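Local coordinates for coenzyme F420-dependent N(5),N(10)-methenyltetrahydromethanopterin reductase-related protein (Desulfurobacterium thermolithotrophum DSM 11699, PDB 6HUZ) that binds the iron-guanylylpyridinol cofactor and methenyltetrahydrofolate and, as a bacterial [Fe]-hydrogenase paralog, uses tetrahydrofolate derivatives as substrates, at residues A85-P90 with A111-T116; E22-E27 with A148-T153; I218-V223 with S233-Q238. All coordinates share one frame; numbering follows the deposited sequence.

Contact 1: residues A85-P90 with A111-T116. With FE9 (iron-guanylyl pyridinol cofactor), chain B.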
loop_
_atom_site.group_PDB
_atom_site.type_symbol
_atom_site.label_atom_id
_atom_site.label_comp_id
_atom_site.label_asym_id
_atom_site.label_seq_id
_atom_site.Cartn_x
_atom_site.Cartn_y
_atom_site.Cartn_z
ATOM N N ALA A 85 3.469 31.200 -11.800
ATOM C CA ALA A 85 2.487 31.528 -10.772
ATOM C C ALA A 85 2.496 30.328 -9.825
ATOM O O ALA A 85 2.172 29.218 -10.247
ATOM C CB ALA A 85 1.106 31.731 -11.389
ATOM N N ILE A 86 2.929 30.530 -8.571
ATOM C CA ILE A 86 3.010 29.462 -7.589
ATOM C C ILE A 86 1.866 29.587 -6.593
ATOM O O ILE A 86 1.744 30.619 -5.933
ATOM C CB ILE A 86 4.371 29.411 -6.870
ATOM C CG1 ILE A 86 5.500 29.152 -7.894
ATOM C CG2 ILE A 86 4.328 28.255 -5.822
ATOM C CD1 ILE A 86 6.873 29.482 -7.419
ATOM N N LEU A 87 1.049 28.525 -6.465
ATOM C CA LEU A 87 -0.090 28.556 -5.564
ATOM C C LEU A 87 0.193 27.991 -4.180
ATOM O O LEU A 87 0.018 26.788 -3.969
ATOM C CB LEU A 87 -1.275 27.839 -6.224
ATOM C CG LEU A 87 -1.718 28.424 -7.571
ATOM C CD1 LEU A 87 -2.783 27.567 -8.209
ATOM C CD2 LEU A 87 -2.252 29.863 -7.415
ATOM N N PHE A 88 0.625 28.862 -3.234
ATOM C CA PHE A 88 0.881 28.485 -1.829
ATOM C C PHE A 88 -0.474 28.865 -1.173
ATOM O O PHE A 88 -0.531 29.707 -0.291
ATOM C CB PHE A 88 2.055 29.329 -1.248
ATOM C CG PHE A 88 2.680 28.684 -0.035
ATOM C CD1 PHE A 88 2.182 28.935 1.239
ATOM C CD2 PHE A 88 3.736 27.784 -0.172
ATOM C CE1 PHE A 88 2.707 28.276 2.350
ATOM C CE2 PHE A 88 4.272 27.136 0.947
ATOM C CZ PHE A 88 3.736 27.367 2.196
ATOM N N THR A 89 -1.563 28.268 -1.672
ATOM C CA THR A 89 -2.930 28.608 -1.272
ATOM C C THR A 89 -3.564 27.605 -0.290
ATOM O O THR A 89 -3.076 26.499 -0.114
ATOM C CB THR A 89 -3.706 28.806 -2.572
ATOM O OG1 THR A 89 -3.490 27.678 -3.409
ATOM C CG2 THR A 89 -3.219 30.040 -3.341
ATOM N N PRO A 90 -4.660 27.993 0.376
ATOM C CA PRO A 90 -5.254 27.095 1.385
ATOM C C PRO A 90 -5.642 25.657 1.026
ATOM O O PRO A 90 -6.011 25.332 -0.093
ATOM C CB PRO A 90 -6.515 27.846 1.833
ATOM C CG PRO A 90 -6.244 29.267 1.559
ATOM C CD PRO A 90 -5.373 29.279 0.309
ATOM N N ALA A 111 2.911 31.059 -19.788
ATOM C CA ALA A 111 3.141 31.034 -18.341
ATOM C C ALA A 111 2.868 29.610 -17.816
ATOM O O ALA A 111 2.155 28.849 -18.474
ATOM C CB ALA A 111 2.193 31.992 -17.643
ATOM N N VAL A 112 3.408 29.254 -16.634
ATOM C CA VAL A 112 3.165 27.927 -16.031
ATOM C C VAL A 112 2.554 28.171 -14.637
ATOM O O VAL A 112 3.034 29.026 -13.898
ATOM C CB VAL A 112 4.424 27.000 -15.996
ATOM C CG1 VAL A 112 5.626 27.693 -15.362
ATOM C CG2 VAL A 112 4.139 25.634 -15.312
ATOM N N ILE A 113 1.473 27.440 -14.302
ATOM C CA ILE A 113 0.796 27.533 -13.012
ATOM C C ILE A 113 1.322 26.338 -12.198
ATOM O O ILE A 113 1.299 25.222 -12.706
ATOM C CB ILE A 113 -0.750 27.459 -13.198
ATOM C CG1 ILE A 113 -1.284 28.786 -13.755
ATOM C CG2 ILE A 113 -1.448 27.078 -11.890
ATOM C CD1 ILE A 113 -2.735 28.727 -14.256
ATOM N N CYS A 114 1.795 26.570 -10.954
ATOM C CA CYS A 114 2.336 25.519 -10.101
ATOM C C CYS A 114 1.558 25.376 -8.841
ATOM O O CYS A 114 1.280 26.383 -8.197
ATOM C CB CYS A 114 3.798 25.787 -9.762
ATOM S SG CYS A 114 4.883 25.913 -11.191
ATOM N N THR A 115 1.250 24.120 -8.438
ATOM C CA THR A 115 0.569 23.938 -7.166
ATOM C C THR A 115 1.648 23.556 -6.173
ATOM O O THR A 115 2.794 23.286 -6.567
ATOM C CB THR A 115 -0.554 22.928 -7.254
ATOM O OG1 THR A 115 -0.060 21.678 -7.757
ATOM C CG2 THR A 115 -1.735 23.467 -8.086
ATOM N N THR A 116 1.303 23.562 -4.894
ATOM C CA THR A 116 2.212 23.170 -3.814
ATOM C C THR A 116 1.534 21.934 -3.114
ATOM O O THR A 116 0.716 21.273 -3.737
ATOM C CB THR A 116 2.503 24.364 -2.901
ATOM O OG1 THR A 116 1.284 24.788 -2.285
ATOM C CG2 THR A 116 3.158 25.510 -3.657
HETATM O O2 FE9 B . 1.524 23.293 5.485
HETATM FE FE FE9 B . 3.064 22.531 2.756
HETATM C C1F FE9 B . 4.346 23.615 3.487
HETATM O O1F FE9 B . 5.142 24.286 3.934
HETATM C C2F FE9 B . 4.398 21.405 2.190
HETATM O O2F FE9 B . 5.231 20.738 1.818
HETATM C C8 FE9 B . 2.988 23.436 1.081
HETATM O O18 FE9 B . 3.782 23.226 0.182
HETATM C C7 FE9 B . 1.873 24.448 0.871
HETATM C C6 FE9 B . 1.239 24.643 2.218
HETATM N N1 FE9 B . 1.686 23.822 3.267
HETATM C C5 FE9 B . 0.210 25.677 2.413
HETATM C C5M FE9 B . -0.254 26.494 1.241
HETATM C C4 FE9 B . -0.370 25.839 3.756
HETATM C C3 FE9 B . 0.102 24.960 4.862
HETATM C C3M FE9 B . -0.429 25.082 6.267
HETATM C C2 FE9 B . 1.177 23.941 4.562
HETATM O O3P FE9 B . -1.377 26.745 3.889
HETATM P P1 FE9 B . -1.183 28.214 4.532
HETATM O O1P FE9 B . 0.026 28.233 5.340
HETATM O O2P FE9 B . -2.426 28.446 5.541
HETATM O "O5'" FE9 B . -1.124 29.226 3.304
HETATM C "C5'" FE9 B . -2.264 29.551 2.523
HETATM C "C4'" FE9 B . -2.164 31.042 2.222
HETATM O "O4'" FE9 B . -3.178 31.409 1.295
HETATM C "C1'" FE9 B . -3.585 32.736 1.601
HETATM C "C2'" FE9 B . -3.599 32.761 3.115
HETATM O "O2'" FE9 B . -3.554 34.078 3.681
HETATM C "C3'" FE9 B . -2.376 31.918 3.456
HETATM O "O3'" FE9 B . -1.205 32.706 3.680
HETATM N N9A FE9 B . -4.862 33.033 0.926
HETATM C C4A FE9 B . -4.894 33.561 -0.276
HETATM N N3A FE9 B . -3.931 34.011 -1.112
HETATM C C2A FE9 B . -4.296 34.575 -2.282
HETATM N N2A FE9 B . -3.301 34.973 -3.106
HETATM N N1A FE9 B . -5.577 34.737 -2.667
HETATM C C6A FE9 B . -6.613 34.381 -1.888
HETATM O O6A FE9 B . -7.789 34.520 -2.265
HETATM C C5A FE9 B . -6.315 33.731 -0.610
HETATM N N7A FE9 B . -7.021 33.224 0.412
HETATM C C8A FE9 B . -6.123 32.800 1.339
HETATM O O HOH W 1 -1.386 24.389 -4.216
HETATM O O HOH W 2 2.407 21.115 4.373
#

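Contact 2: residues E22-E27 with A148-T153. With FE9 (iron-guanylyl pyridinol cofactor), chain B.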
loop_
_atom_site.group_PDB
_atom_site.type_symbol
_atom_site.label_atom_id
_atom_site.label_comp_id
_atom_site.label_asym_id
_atom_site.label_seq_id
_atom_site.Cartn_x
_atom_site.Cartn_y
_atom_site.Cartn_z
ATOM N N GLU A 22 11.143 25.233 16.775
ATOM C CA GLU A 22 11.563 24.183 17.700
ATOM C C GLU A 22 11.682 22.787 17.061
ATOM O O GLU A 22 12.694 22.105 17.255
ATOM C CB GLU A 22 10.556 24.100 18.863
ATOM C CG GLU A 22 11.102 23.489 20.147
ATOM C CD GLU A 22 11.298 21.983 20.157
ATOM O OE1 GLU A 22 12.401 21.531 20.540
ATOM O OE2 GLU A 22 10.350 21.253 19.786
ATOM N N LYS A 23 10.634 22.363 16.326
ATOM C CA LYS A 23 10.563 21.057 15.702
ATOM C C LYS A 23 11.445 20.898 14.480
ATOM O O LYS A 23 11.953 19.804 14.245
ATOM C CB LYS A 23 9.109 20.739 15.298
ATOM C CG LYS A 23 8.094 20.823 16.443
ATOM C CD LYS A 23 7.744 19.479 16.990
ATOM C CE LYS A 23 6.463 19.522 17.776
ATOM N NZ LYS A 23 6.495 18.574 18.914
ATOM N N LEU A 24 11.600 21.943 13.680
ATOM C CA LEU A 24 12.409 21.834 12.469
ATOM C C LEU A 24 13.584 22.805 12.397
ATOM O O LEU A 24 14.702 22.367 12.120
ATOM C CB LEU A 24 11.510 21.976 11.252
ATOM C CG LEU A 24 10.436 20.881 11.123
ATOM C CD1 LEU A 24 9.291 21.354 10.263
ATOM C CD2 LEU A 24 11.020 19.568 10.555
ATOM N N GLY A 25 13.342 24.095 12.641
ATOM C CA GLY A 25 14.401 25.103 12.609
ATOM C C GLY A 25 14.044 26.382 11.885
ATOM O O GLY A 25 12.900 26.570 11.469
ATOM N N GLY A 26 15.035 27.255 11.735
ATOM C CA GLY A 26 14.872 28.542 11.059
ATOM C C GLY A 26 13.998 29.501 11.847
ATOM O O GLY A 26 13.733 29.271 13.023
ATOM N N GLU A 27 13.550 30.591 11.202
ATOM C CA GLU A 27 12.702 31.615 11.821
ATOM C C GLU A 27 11.615 32.050 10.899
ATOM O O GLU A 27 11.824 32.019 9.687
ATOM C CB GLU A 27 13.510 32.899 12.023
ATOM C CG GLU A 27 14.605 32.790 13.031
ATOM C CD GLU A 27 15.248 34.138 13.250
ATOM O OE1 GLU A 27 15.010 34.725 14.327
ATOM O OE2 GLU A 27 15.975 34.611 12.345
ATOM N N ALA A 148 7.997 20.023 -0.277
ATOM C CA ALA A 148 8.122 18.719 0.430
ATOM C C ALA A 148 8.937 19.017 1.689
ATOM O O ALA A 148 9.910 18.335 2.030
ATOM C CB ALA A 148 8.861 17.712 -0.462
ATOM N N ALA A 149 8.554 20.125 2.324
ATOM C CA ALA A 149 9.203 20.702 3.508
ATOM C C ALA A 149 8.533 22.053 3.721
ATOM O O ALA A 149 7.739 22.477 2.874
ATOM C CB ALA A 149 10.716 20.930 3.223
ATOM N N ILE A 150 8.838 22.730 4.841
ATOM C CA ILE A 150 8.277 24.041 5.081
ATOM C C ILE A 150 9.347 25.077 4.657
ATOM O O ILE A 150 10.384 25.195 5.332
ATOM C CB ILE A 150 7.875 24.224 6.574
ATOM C CG1 ILE A 150 6.742 23.198 6.933
ATOM C CG2 ILE A 150 7.469 25.685 6.856
ATOM C CD1 ILE A 150 6.427 23.152 8.473
ATOM N N PRO A 151 9.132 25.851 3.575
ATOM C CA PRO A 151 10.155 26.845 3.190
ATOM C C PRO A 151 10.478 27.765 4.359
ATOM O O PRO A 151 9.556 28.286 5.017
ATOM C CB PRO A 151 9.491 27.587 2.036
ATOM C CG PRO A 151 8.613 26.519 1.394
ATOM C CD PRO A 151 7.998 25.880 2.628
ATOM N N GLY A 152 11.779 27.922 4.622
ATOM C CA GLY A 152 12.293 28.732 5.721
ATOM C C GLY A 152 12.963 27.896 6.793
ATOM O O GLY A 152 13.643 28.429 7.680
ATOM N N THR A 153 12.771 26.577 6.722
ATOM C CA THR A 153 13.384 25.635 7.648
ATOM C C THR A 153 14.675 25.101 6.967
ATOM O O THR A 153 14.760 25.058 5.737
ATOM C CB THR A 153 12.420 24.497 7.957
ATOM O OG1 THR A 153 12.128 23.809 6.737
ATOM C CG2 THR A 153 11.121 24.987 8.609
HETATM O O2 FE9 B . 1.524 23.293 5.485
HETATM FE FE FE9 B . 3.064 22.531 2.756
HETATM C C1F FE9 B . 4.346 23.615 3.487
HETATM O O1F FE9 B . 5.142 24.286 3.934
HETATM C C2F FE9 B . 4.398 21.405 2.190
HETATM O O2F FE9 B . 5.231 20.738 1.818
HETATM C C8 FE9 B . 2.988 23.436 1.081
HETATM O O18 FE9 B . 3.782 23.226 0.182
HETATM C C7 FE9 B . 1.873 24.448 0.871
HETATM C C6 FE9 B . 1.239 24.643 2.218
HETATM N N1 FE9 B . 1.686 23.822 3.267
HETATM C C5 FE9 B . 0.210 25.677 2.413
HETATM C C5M FE9 B . -0.254 26.494 1.241
HETATM C C4 FE9 B . -0.370 25.839 3.756
HETATM C C3 FE9 B . 0.102 24.960 4.862
HETATM C C3M FE9 B . -0.429 25.082 6.267
HETATM C C2 FE9 B . 1.177 23.941 4.562
HETATM O O3P FE9 B . -1.377 26.745 3.889
HETATM P P1 FE9 B . -1.183 28.214 4.532
HETATM O O1P FE9 B . 0.026 28.233 5.340
HETATM O O2P FE9 B . -2.426 28.446 5.541
HETATM O "O5'" FE9 B . -1.124 29.226 3.304
HETATM C "C5'" FE9 B . -2.264 29.551 2.523
HETATM C "C4'" FE9 B . -2.164 31.042 2.222
HETATM O "O4'" FE9 B . -3.178 31.409 1.295
HETATM C "C1'" FE9 B . -3.585 32.736 1.601
HETATM C "C2'" FE9 B . -3.599 32.761 3.115
HETATM O "O2'" FE9 B . -3.554 34.078 3.681
HETATM C "C3'" FE9 B . -2.376 31.918 3.456
HETATM O "O3'" FE9 B . -1.205 32.706 3.680
HETATM N N9A FE9 B . -4.862 33.033 0.926
HETATM C C4A FE9 B . -4.894 33.561 -0.276
HETATM N N3A FE9 B . -3.931 34.011 -1.112
HETATM C C2A FE9 B . -4.296 34.575 -2.282
HETATM N N2A FE9 B . -3.301 34.973 -3.106
HETATM N N1A FE9 B . -5.577 34.737 -2.667
HETATM C C6A FE9 B . -6.613 34.381 -1.888
HETATM O O6A FE9 B . -7.789 34.520 -2.265
HETATM C C5A FE9 B . -6.315 33.731 -0.610
HETATM N N7A FE9 B . -7.021 33.224 0.412
HETATM C C8A FE9 B . -6.123 32.800 1.339
HETATM O O HOH W 3 14.575 30.765 8.715
HETATM O O HOH W 2 2.407 21.115 4.373
#

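Contact 3: residues I218-V223 with S233-Q238. With NA (sodium ion), chain H; NA (sodium ion), chain I.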
loop_
_atom_site.group_PDB
_atom_site.type_symbol
_atom_site.label_atom_id
_atom_site.label_comp_id
_atom_site.label_asym_id
_atom_site.label_seq_id
_atom_site.Cartn_x
_atom_site.Cartn_y
_atom_site.Cartn_z
ATOM N N ILE A 218 11.243 -3.160 0.597
ATOM C CA ILE A 218 12.620 -3.510 0.246
ATOM C C ILE A 218 13.143 -4.464 1.323
ATOM O O ILE A 218 13.850 -5.411 1.002
ATOM C CB ILE A 218 13.501 -2.260 0.105
ATOM C CG1 ILE A 218 12.946 -1.335 -1.008
ATOM C CG2 ILE A 218 14.953 -2.661 -0.184
ATOM C CD1 ILE A 218 12.739 -2.011 -2.365
ATOM N N GLU A 219 12.774 -4.236 2.578
ATOM C CA GLU A 219 13.226 -5.136 3.628
ATOM C C GLU A 219 12.688 -6.553 3.347
ATOM O O GLU A 219 13.437 -7.517 3.427
ATOM C CB GLU A 219 12.779 -4.641 5.008
ATOM C CG GLU A 219 13.308 -5.525 6.131
ATOM C CD GLU A 219 13.283 -4.882 7.502
ATOM O OE1 GLU A 219 12.685 -5.487 8.421
ATOM O OE2 GLU A 219 13.862 -3.780 7.665
ATOM N N TYR A 220 11.411 -6.668 2.971
ATOM C CA TYR A 220 10.800 -7.961 2.671
ATOM C C TYR A 220 11.453 -8.574 1.420
ATOM O O TYR A 220 11.633 -9.780 1.342
ATOM C CB TYR A 220 9.271 -7.804 2.515
ATOM C CG TYR A 220 8.649 -8.956 1.784
ATOM C CD1 TYR A 220 8.620 -10.230 2.349
ATOM C CD2 TYR A 220 8.120 -8.792 0.506
ATOM C CE1 TYR A 220 8.084 -11.312 1.660
ATOM C CE2 TYR A 220 7.597 -9.877 -0.201
ATOM C CZ TYR A 220 7.583 -11.133 0.382
ATOM O OH TYR A 220 7.082 -12.205 -0.313
ATOM N N TYR A 221 11.813 -7.757 0.446
ATOM C CA TYR A 221 12.473 -8.271 -0.750
ATOM C C TYR A 221 13.834 -8.881 -0.352
ATOM O O TYR A 221 14.191 -9.963 -0.831
ATOM C CB TYR A 221 12.682 -7.110 -1.760
ATOM C CG TYR A 221 13.732 -7.402 -2.796
ATOM C CD1 TYR A 221 13.411 -8.061 -3.970
ATOM C CD2 TYR A 221 15.052 -7.020 -2.604
ATOM C CE1 TYR A 221 14.374 -8.344 -4.927
ATOM C CE2 TYR A 221 16.027 -7.304 -3.551
ATOM C CZ TYR A 221 15.684 -7.976 -4.709
ATOM O OH TYR A 221 16.621 -8.257 -5.669
ATOM N N LYS A 222 14.611 -8.189 0.515
ATOM C CA LYS A 222 15.933 -8.734 0.930
ATOM C C LYS A 222 15.781 -10.060 1.707
ATOM O O LYS A 222 16.560 -10.986 1.490
ATOM C CB LYS A 222 16.704 -7.698 1.761
ATOM C CG LYS A 222 17.355 -6.611 0.902
ATOM C CD LYS A 222 17.388 -5.267 1.600
ATOM C CE LYS A 222 18.181 -5.268 2.878
ATOM N NZ LYS A 222 17.555 -4.396 3.900
ATOM N N VAL A 223 14.776 -10.164 2.607
ATOM C CA VAL A 223 14.553 -11.416 3.356
ATOM C C VAL A 223 14.168 -12.505 2.353
ATOM O O VAL A 223 14.646 -13.624 2.441
ATOM C CB VAL A 223 13.439 -11.265 4.419
ATOM C CG1 VAL A 223 13.106 -12.623 5.054
ATOM C CG2 VAL A 223 13.845 -10.270 5.493
ATOM N N SER A 233 9.001 -12.999 -8.744
ATOM C CA SER A 233 7.593 -12.857 -9.095
ATOM C C SER A 233 6.711 -13.027 -7.856
ATOM O O SER A 233 5.739 -12.308 -7.697
ATOM C CB SER A 233 7.205 -13.863 -10.175
ATOM O OG SER A 233 7.274 -15.199 -9.714
ATOM N N MET A 234 7.053 -13.982 -6.987
ATOM C CA MET A 234 6.279 -14.216 -5.776
ATOM C C MET A 234 6.439 -13.073 -4.836
ATOM O O MET A 234 5.458 -12.621 -4.249
ATOM C CB MET A 234 6.703 -15.539 -5.116
ATOM C CG MET A 234 6.350 -16.709 -5.974
ATOM S SD MET A 234 7.037 -18.235 -5.352
ATOM C CE MET A 234 6.008 -18.464 -3.835
ATOM N N THR A 235 7.672 -12.576 -4.689
ATOM C CA THR A 235 7.915 -11.435 -3.807
ATOM C C THR A 235 7.142 -10.178 -4.267
ATOM O O THR A 235 6.489 -9.516 -3.458
ATOM C CB THR A 235 9.419 -11.155 -3.759
ATOM O OG1 THR A 235 10.069 -12.297 -3.225
ATOM C CG2 THR A 235 9.765 -9.900 -2.914
ATOM N N GLU A 236 7.186 -9.861 -5.545
ATOM C CA GLU A 236 6.498 -8.665 -6.045
ATOM C C GLU A 236 5.001 -8.800 -5.926
ATOM O O GLU A 236 4.346 -7.802 -5.688
ATOM C CB GLU A 236 6.883 -8.357 -7.499
ATOM C CG GLU A 236 8.330 -7.935 -7.608
ATOM C CD GLU A 236 8.711 -7.342 -8.945
ATOM O OE1 GLU A 236 7.916 -7.440 -9.909
ATOM O OE2 GLU A 236 9.827 -6.785 -9.025
ATOM N N PHE A 237 4.459 -10.013 -6.113
ATOM C CA PHE A 237 3.019 -10.239 -5.982
ATOM C C PHE A 237 2.638 -9.947 -4.507
ATOM O O PHE A 237 1.684 -9.232 -4.257
ATOM C CB PHE A 237 2.641 -11.713 -6.312
ATOM C CG PHE A 237 1.189 -11.960 -5.986
ATOM C CD1 PHE A 237 0.194 -11.605 -6.881
ATOM C CD2 PHE A 237 0.814 -12.490 -4.754
ATOM C CE1 PHE A 237 -1.150 -11.772 -6.548
ATOM C CE2 PHE A 237 -0.528 -12.666 -4.431
ATOM C CZ PHE A 237 -1.498 -12.305 -5.331
ATOM N N GLN A 238 3.398 -10.501 -3.544
ATOM C CA GLN A 238 3.138 -10.284 -2.109
ATOM C C GLN A 238 3.183 -8.794 -1.744
ATOM O O GLN A 238 2.300 -8.336 -1.031
ATOM C CB GLN A 238 4.149 -11.058 -1.258
ATOM C CG GLN A 238 3.906 -12.570 -1.281
ATOM C CD GLN A 238 2.675 -12.979 -0.518
ATOM O OE1 GLN A 238 2.383 -12.467 0.591
ATOM N NE2 GLN A 238 1.915 -13.912 -1.074
HETATM NA NA NA H . 0.600 -10.100 0.498
HETATM NA NA NA I . 9.973 -6.965 -11.991
HETATM O O HOH W 4 11.463 -9.078 -12.924
#

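Contact 1: residues A85-P90 with A111-T116
A85 starts the pairing with V112: its N donates to V112 O at 3.1 Å, and its carbonyl O then takes C114 N at 2.8 Å. This is the parallel ladder of a beta-alpha-beta unit in a Rossmann-like domain, where strand 84-87 runs on through helix 95-103 to strand 112-115 and the two short strand segments cross at -19°. I86 sends its backbone bonds to the other neighbour, strand 2-6, while its CG2, anti to its own N, meets T116 CG2 at 3.7 Å, the two side chains at about a right angle. At L87 the pairing resumes, N to C114 O at 2.8 Å, and on the other side of the sheet CD1 packs against I113 CG2 at 3.9 Å. Beyond it the ladder gives way to a side-chain bond: T116 OG1 donates to L87 O at 2.9 Å, tilted from the carbonyl plane, and L87 O also receives a water that accepts from T116 N. F88 is the centre of an inverse gamma turn; with CG anti to N (chi1 -160°), its ring lies against the cofactor, whose pyridinol methyl C5M sits over one face near the rim, 3.4 Å from CD1. T89 is tied outside the pair, OG1 to T96 and O to T118. Finally, P90 sets its CD 3.2 Å from the ribose O4' of the cofactor.

Contact 2: residues E22-E27 with A148-T153
I150 and L24 meet methyl to methyl, their side chains crossing at about a right angle where the turn that follows the short helix 20-23 comes up against the cofactor-binding loop 148-153. Starting at the root of I150, CB lies 3.8 Å from O1F, the oxygen of one of the two carbon monoxide ligands on the iron. CG1 comes closer to the same oxygen, at 3.6 Å, and CG2 also flanks it. Because CG1 is anti to the carbonyl carbon (chi1 -63°) and the chain stays extended, CD1 is carried past the cofactor to L24 CD1 at 3.8 Å. One side chain thus touches the iron site at its base and the neighbouring loop at its end, and I150 also contacts the methenyltetrahydrofolate.

Behind it, I150 to T153 form a type II beta turn with G152 at its third position. I150 O accepts from both T153 N and T153 OG1, the latter at 2.6 Å, which fixes the rotation of the threonine and turns its CG2 to G25 O, 3.7 Å away. On the outer side G26 brings its CA to within 3.6 Å of G152 O in a nearly straight CA-H...O contact (170° at the hydrogen); a CB on G26 would collide with that oxygen. A water closes the same edge, accepting from E27 N at 2.7 Å and donating to G152 O at 2.7 Å. In the dimer, S273 of the second subunit packs on L24 and A149. With no direct hydrogen bond between the segments, the join rests on methyl packing, a CA-H...O contact and one bridging water, while I150 O is spent inside its own turn on T153 N and OG1.

Contact 3: residues I218-V223 with S233-Q238
Van der Waals contact through Y220 and T235 carries most of this helix pair. Y220 points its CB toward helix 232-262, and with CG anti to the backbone N (chi1 161°) the ring reaches T235 and Q238. Its CE2 corner slides past T235, 3.5 Å from CG2, while T235 O lies at the ring edge, in plane and also 3.5 Å from CE2. Further out, Y220 OH rests on the aliphatic base of Q238, 3.3 Å from CB and close to CG. From the next residue, Y221 CA backs the same T235 methyl at 3.8 Å. An alanine in place of Y220 is likely to open a gap beside T235 CG2 and leave the CB and CG of Q238 without their covering.

No hydrogen bond crosses between the segments; their polar groups serve other partners. Y221 OH bonds to E300 of the second subunit, and Q238 NE2 to D204 of that subunit.

Metal coordination forms the third group. Q238 bends back at chi2 (-71°), so its OE1 at 3.0 Å and its own backbone O at 2.9 Å hold one sodium ion, which S242 also binds. On another side of the helix E236 grips a second sodium ion with both carboxylate oxygens, OE1 and OE2 each at 3.0 Å; E256 and the backbone O of K356, both of the second subunit, share that ion.

The segment axes approach to 10.2 Å at 153°: two consecutive, nearly antiparallel helices form a helical hairpin in the C-terminal helical domain. M234 touches bound methenyltetrahydrofolate, and D204, M205 and F91 of the second subunit contact Q238, Y220 and M234, so the hairpin lies beside a folate pocket at the dimer interface, consistent with the intertwined dimer known for [Fe]-hydrogenases.

Contacts 1 and 2 belong to one cofactor site: they touch through F88 and P151, and both reach the iron-guanylylpyridinol. Contact 1 is wholly buried and lives on regular parallel-strand hydrogen bonding; contact 2, about 20 Å away centre to centre, is only partly buried and replaces that ladder with methyl groups, glycines and a water. Contact 3 lies in the C-terminal helical domain, its centre about 39 Å from that of contact 1. It too is buried, but it joins helices through side chains, with sodium ions at its flanks. Contacts 2 and 3 both touch the second subunit and methenyltetrahydrofolate, through A149 and I150 in one and M234 in the other, whereas contact 1 touches no part of that subunit.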